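Local coordinates for SJCHGC06286 protein (Schistosoma japonicum, PDB 3QBR) that probably binds BH domains of other apoptosis regulators through its helical Bcl-2 domain, part of a longer membrane protein, at residues Y40-D43 with L44-T48; G70-N73 with Q74-Q78. One frame throughout, in Å; residues are numbered along the deposited sequence.

Interaction 1 of 2, residues Y40-D43 with L44-T48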
loop_
_atom_site.group_PDB
_atom_site.type_symbol
_atom_site.label_atom_id
_atom_site.label_comp_id
_atom_site.label_asym_id
_atom_site.label_seq_id
_atom_site.Cartn_x
_atom_site.Cartn_y
_atom_site.Cartn_z
ATOM N N TYR A 40 -3.602 -14.466 10.552
ATOM C CA TYR A 40 -2.184 -14.673 10.289
ATOM C C TYR A 40 -1.426 -13.350 10.442
ATOM O O TYR A 40 -0.367 -13.288 11.083
ATOM C CB TYR A 40 -1.950 -15.325 8.919
ATOM C CG TYR A 40 -0.512 -15.222 8.453
ATOM C CD1 TYR A 40 0.462 -16.118 8.908
ATOM C CD2 TYR A 40 -0.119 -14.224 7.557
ATOM C CE1 TYR A 40 1.803 -16.011 8.489
ATOM C CE2 TYR A 40 1.210 -14.102 7.138
ATOM C CZ TYR A 40 2.162 -14.992 7.595
ATOM O OH TYR A 40 3.466 -14.855 7.160
ATOM N N LEU A 41 -1.983 -12.275 9.897
ATOM C CA LEU A 41 -1.293 -10.987 9.977
ATOM C C LEU A 41 -1.281 -10.414 11.394
ATOM O O LEU A 41 -0.325 -9.777 11.820
ATOM C CB LEU A 41 -1.940 -9.980 9.033
ATOM C CG LEU A 41 -1.773 -10.257 7.537
ATOM C CD1 LEU A 41 -2.572 -9.245 6.722
ATOM C CD2 LEU A 41 -0.292 -10.237 7.146
ATOM N N THR A 42 -2.363 -10.631 12.116
ATOM C CA THR A 42 -2.478 -10.062 13.429
ATOM C C THR A 42 -1.435 -10.681 14.338
ATOM O O THR A 42 -0.811 -9.986 15.141
ATOM C CB THR A 42 -3.851 -10.314 14.034
ATOM O OG1 THR A 42 -4.864 -9.666 13.243
ATOM C CG2 THR A 42 -3.872 -9.792 15.470
ATOM N N ASP A 43 -1.231 -11.987 14.199
ATOM C CA ASP A 43 -0.239 -12.676 15.025
ATOM C C ASP A 43 1.179 -12.316 14.620
ATOM O O ASP A 43 2.034 -12.122 15.484
ATOM C CB ASP A 43 -0.451 -14.198 15.024
ATOM C CG ASP A 43 -1.858 -14.603 15.529
ATOM O OD1 ASP A 43 -2.619 -13.734 16.034
ATOM O OD2 ASP A 43 -2.205 -15.798 15.412
ATOM N N LEU A 44 1.420 -12.201 13.313
ATOM C CA LEU A 44 2.730 -11.800 12.832
ATOM C C LEU A 44 3.112 -10.479 13.431
ATOM O O LEU A 44 4.241 -10.296 13.879
ATOM C CB LEU A 44 2.746 -11.674 11.316
ATOM C CG LEU A 44 3.997 -11.025 10.720
ATOM C CD1 LEU A 44 5.246 -11.645 11.325
ATOM C CD2 LEU A 44 3.980 -11.218 9.220
ATOM N N LEU A 45 2.174 -9.545 13.434
ATOM C CA LEU A 45 2.455 -8.237 14.010
ATOM C C LEU A 45 2.736 -8.320 15.520
ATOM O O LEU A 45 3.682 -7.699 16.020
ATOM C CB LEU A 45 1.314 -7.262 13.724
ATOM C CG LEU A 45 1.567 -5.886 14.331
ATOM C CD1 LEU A 45 2.941 -5.381 13.897
ATOM C CD2 LEU A 45 0.463 -4.915 13.945
ATOM N N ASP A 46 1.916 -9.097 16.234
ATOM C CA ASP A 46 2.105 -9.330 17.671
ATOM C C ASP A 46 3.510 -9.832 17.974
ATOM O O ASP A 46 4.199 -9.288 18.841
ATOM C CB ASP A 46 1.095 -10.343 18.201
ATOM C CG ASP A 46 -0.294 -9.742 18.428
ATOM O OD1 ASP A 46 -0.400 -8.510 18.634
ATOM O OD2 ASP A 46 -1.287 -10.511 18.409
ATOM N N ASN A 47 3.923 -10.875 17.256
ATOM C CA ASN A 47 5.249 -11.454 17.429
ATOM C C ASN A 47 6.356 -10.546 16.932
ATOM O O ASN A 47 7.494 -10.624 17.413
ATOM C CB ASN A 47 5.356 -12.784 16.698
ATOM C CG ASN A 47 4.576 -13.895 17.380
ATOM O OD1 ASN A 47 4.564 -13.992 18.613
ATOM N ND2 ASN A 47 3.918 -14.750 16.574
ATOM N N THR A 48 6.023 -9.699 15.958
ATOM C CA THR A 48 7.004 -8.805 15.349
ATOM C C THR A 48 7.483 -7.806 16.388
ATOM O O THR A 48 8.568 -7.242 16.256
ATOM C CB THR A 48 6.420 -8.084 14.104
ATOM O OG1 THR A 48 6.653 -8.886 12.942
ATOM C CG2 THR A 48 7.081 -6.757 13.881
#
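Asp-43 O accepts the backbone N-H of Asn-47 at 2.9 Å, the shortest of four i-to-i+4 bonds joining residues 40-43 to 44-48; the repeated i-to-i+4 bonds mark an alpha-helical turn of helix 35-48, part of the helical bundle of the Bcl-2 fold, and the N-H...O angle of 173° shows this one to be nearly straight. On the face that meets other helices, Tyr-40 OH lies 4.2 Å from Leu-44 CD2. Both side chains set off anti to their own backbone N (chi1 165° and 170°), and both reach Ser-142 of helix 142-159, while Leu-41, buried, touches Leu-30 of helix 17-31 and Val-133 of helix 119-137. Asp-43 and Asp-46 are exposed; Thr-42, which also touches Leu-30, runs alongside Asp-46 with the same heading, its CG2 4.0 Å from Asp-46 OD2, and Thr-42 OG1 bonds back to Thr-38 O. Asp-46 OD2 also approaches Thr-42 O to 3.3 Å, but both atoms are acceptors, so this is proximity without a bond. The 4.2 Å between Asp-43 OD1 and Asp-46 OD2 puts like charges near each other, which could slightly raise the proton affinity of one carboxylate. Further along, Leu-44 O is gripped twice by Thr-48, from opposite faces of the carbonyl plane: by N at 2.8 Å and OG1 at 2.9 Å.

Interaction 2 of 2, residues G70-N73 with Q74-Q78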
loop_
_atom_site.group_PDB
_atom_site.type_symbol
_atom_site.label_atom_id
_atom_site.label_comp_id
_atom_site.label_asym_id
_atom_site.label_seq_id
_atom_site.Cartn_x
_atom_site.Cartn_y
_atom_site.Cartn_z
ATOM N N GLY A 70 -11.371 0.176 -2.392
ATOM C CA GLY A 70 -12.478 -0.531 -3.001
ATOM C C GLY A 70 -12.671 -0.033 -4.426
ATOM O O GLY A 70 -12.814 -0.836 -5.357
ATOM N N ASP A 71 -12.677 1.295 -4.586
ATOM C CA ASP A 71 -12.749 1.916 -5.902
ATOM C C ASP A 71 -11.647 1.339 -6.751
ATOM O O ASP A 71 -11.883 0.929 -7.889
ATOM C CB ASP A 71 -12.574 3.433 -5.815
ATOM C CG ASP A 71 -13.787 4.144 -5.208
ATOM O OD1 ASP A 71 -14.923 3.620 -5.299
ATOM O OD2 ASP A 71 -13.594 5.249 -4.651
ATOM N N PHE A 72 -10.442 1.289 -6.190
ATOM C CA PHE A 72 -9.283 0.804 -6.930
ATOM C C PHE A 72 -9.429 -0.654 -7.349
ATOM O O PHE A 72 -9.137 -0.999 -8.485
ATOM C CB PHE A 72 -7.989 1.001 -6.122
ATOM C CG PHE A 72 -6.762 0.453 -6.784
ATOM C CD1 PHE A 72 -5.825 1.304 -7.336
ATOM C CD2 PHE A 72 -6.527 -0.904 -6.825
ATOM C CE1 PHE A 72 -4.676 0.817 -7.944
ATOM C CE2 PHE A 72 -5.363 -1.415 -7.432
ATOM C CZ PHE A 72 -4.439 -0.549 -7.985
ATOM N N ASN A 73 -9.864 -1.517 -6.432
ATOM C CA ASN A 73 -9.896 -2.949 -6.723
ATOM C C ASN A 73 -10.872 -3.222 -7.844
ATOM O O ASN A 73 -10.553 -3.865 -8.837
ATOM C CB ASN A 73 -10.289 -3.759 -5.479
ATOM C CG ASN A 73 -9.124 -3.967 -4.522
ATOM O OD1 ASN A 73 -7.962 -3.825 -4.890
ATOM N ND2 ASN A 73 -9.440 -4.295 -3.279
ATOM N N GLN A 74 -12.069 -2.707 -7.667
ATOM C CA GLN A 74 -13.135 -2.862 -8.639
ATOM C C GLN A 74 -12.694 -2.481 -10.086
ATOM O O GLN A 74 -13.047 -3.169 -11.044
ATOM C CB GLN A 74 -14.384 -2.125 -8.128
ATOM C CG GLN A 74 -15.438 -1.859 -9.137
ATOM C CD GLN A 74 -15.102 -0.664 -9.998
ATOM O OE1 GLN A 74 -14.735 0.411 -9.495
ATOM N NE2 GLN A 74 -15.228 -0.841 -11.313
ATOM N N ARG A 75 -11.874 -1.441 -10.232
ATOM C CA ARG A 75 -11.310 -1.070 -11.544
ATOM C C ARG A 75 -10.161 -1.963 -12.030
ATOM O O ARG A 75 -10.011 -2.177 -13.223
ATOM C CB ARG A 75 -10.851 0.405 -11.566
ATOM C CG ARG A 75 -11.985 1.383 -11.353
ATOM C CD ARG A 75 -11.519 2.799 -10.991
ATOM N NE ARG A 75 -12.565 3.522 -10.256
ATOM C CZ ARG A 75 -12.751 4.841 -10.279
ATOM N NH1 ARG A 75 -11.976 5.613 -11.023
ATOM N NH2 ARG A 75 -13.732 5.387 -9.569
ATOM N N PHE A 76 -9.345 -2.468 -11.115
ATOM C CA PHE A 76 -8.110 -3.150 -11.483
ATOM C C PHE A 76 -8.368 -4.597 -11.885
ATOM O O PHE A 76 -7.597 -5.196 -12.639
ATOM C CB PHE A 76 -7.124 -3.064 -10.317
ATOM C CG PHE A 76 -5.971 -4.031 -10.396
ATOM C CD1 PHE A 76 -4.670 -3.569 -10.550
ATOM C CD2 PHE A 76 -6.177 -5.396 -10.282
ATOM C CE1 PHE A 76 -3.595 -4.451 -10.600
ATOM C CE2 PHE A 76 -5.109 -6.285 -10.338
ATOM C CZ PHE A 76 -3.822 -5.811 -10.488
ATOM N N SER A 77 -9.456 -5.166 -11.381
ATOM C CA SER A 77 -9.894 -6.467 -11.856
ATOM C C SER A 77 -10.506 -6.345 -13.260
ATOM O O SER A 77 -10.606 -7.324 -13.992
ATOM C CB SER A 77 -10.905 -7.058 -10.892
ATOM O OG SER A 77 -12.063 -6.245 -10.853
ATOM N N GLN A 78 -10.907 -5.138 -13.638
ATOM C CA GLN A 78 -11.393 -4.891 -14.994
ATOM C C GLN A 78 -10.292 -4.884 -16.049
ATOM O O GLN A 78 -10.480 -5.399 -17.147
ATOM C CB GLN A 78 -12.107 -3.548 -15.072
ATOM C CG GLN A 78 -13.564 -3.576 -14.708
ATOM C CD GLN A 78 -14.149 -2.183 -14.711
ATOM O OE1 GLN A 78 -15.154 -1.921 -14.057
ATOM N NE2 GLN A 78 -13.505 -1.271 -15.435
#
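With CG anti to the backbone N in both residues (chi1 177° for Phe-72, 164° for Phe-76), the two phenyl groups leave successive turns of helix 58-79 side by side and with the same heading. Their planes differ by 23°, but with centroids 5.8 Å apart the rings are slid past each other and barely overlap; the closer touch is Phe-72 CE2 on Phe-76 CB at 3.8 Å. Phe-76 N also bonds to Phe-72 O at 3.0 Å. Arg-75, extended from CG to NE, passes along the Asp-71 carbonyl, with CG 3.5 Å from Asp-71 O. Its NH2 stays 4.8 Å from Asp-71 OD1, too far for a salt bridge, although the opposite charges may still attract. Asp-71 OD2 instead bonds to an aromatic side chain of the chain of another protein, and both phenylalanines pack on apolar side chains of that chain. Phe-72 also touches Ala-124 and Ala-127 of helix 119-137, where Asn-73 meets Arg-130 and Ile-131. Apolar rings flanked by an aspartate and an arginine, all meeting a partner chain, are consistent with the BH3-binding groove of Bcl-2 family proteins.

How the interactions relate
Both contacts are single stretches of helix near the surface, each with one buried residue, Leu-41 in interaction 1 and Phe-72 in interaction 2. They lie on successive helices, 35-48 and 58-79, with centres 28 Å apart and nearest atoms about 13 Å apart, so neither touches the other. Both helices nevertheless reach helix 119-137, through Tyr-40 and Leu-41 in the first case and through Phe-72 and Asn-73 in the second. The chemistry follows the surroundings: interaction 1 sets aliphatic groups and a tyrosine against helices of its own chain and acidic groups on the outside, whereas interaction 2 turns its rings and its oppositely charged groups partly to another protein, with Phe-72 also packing on its own chain.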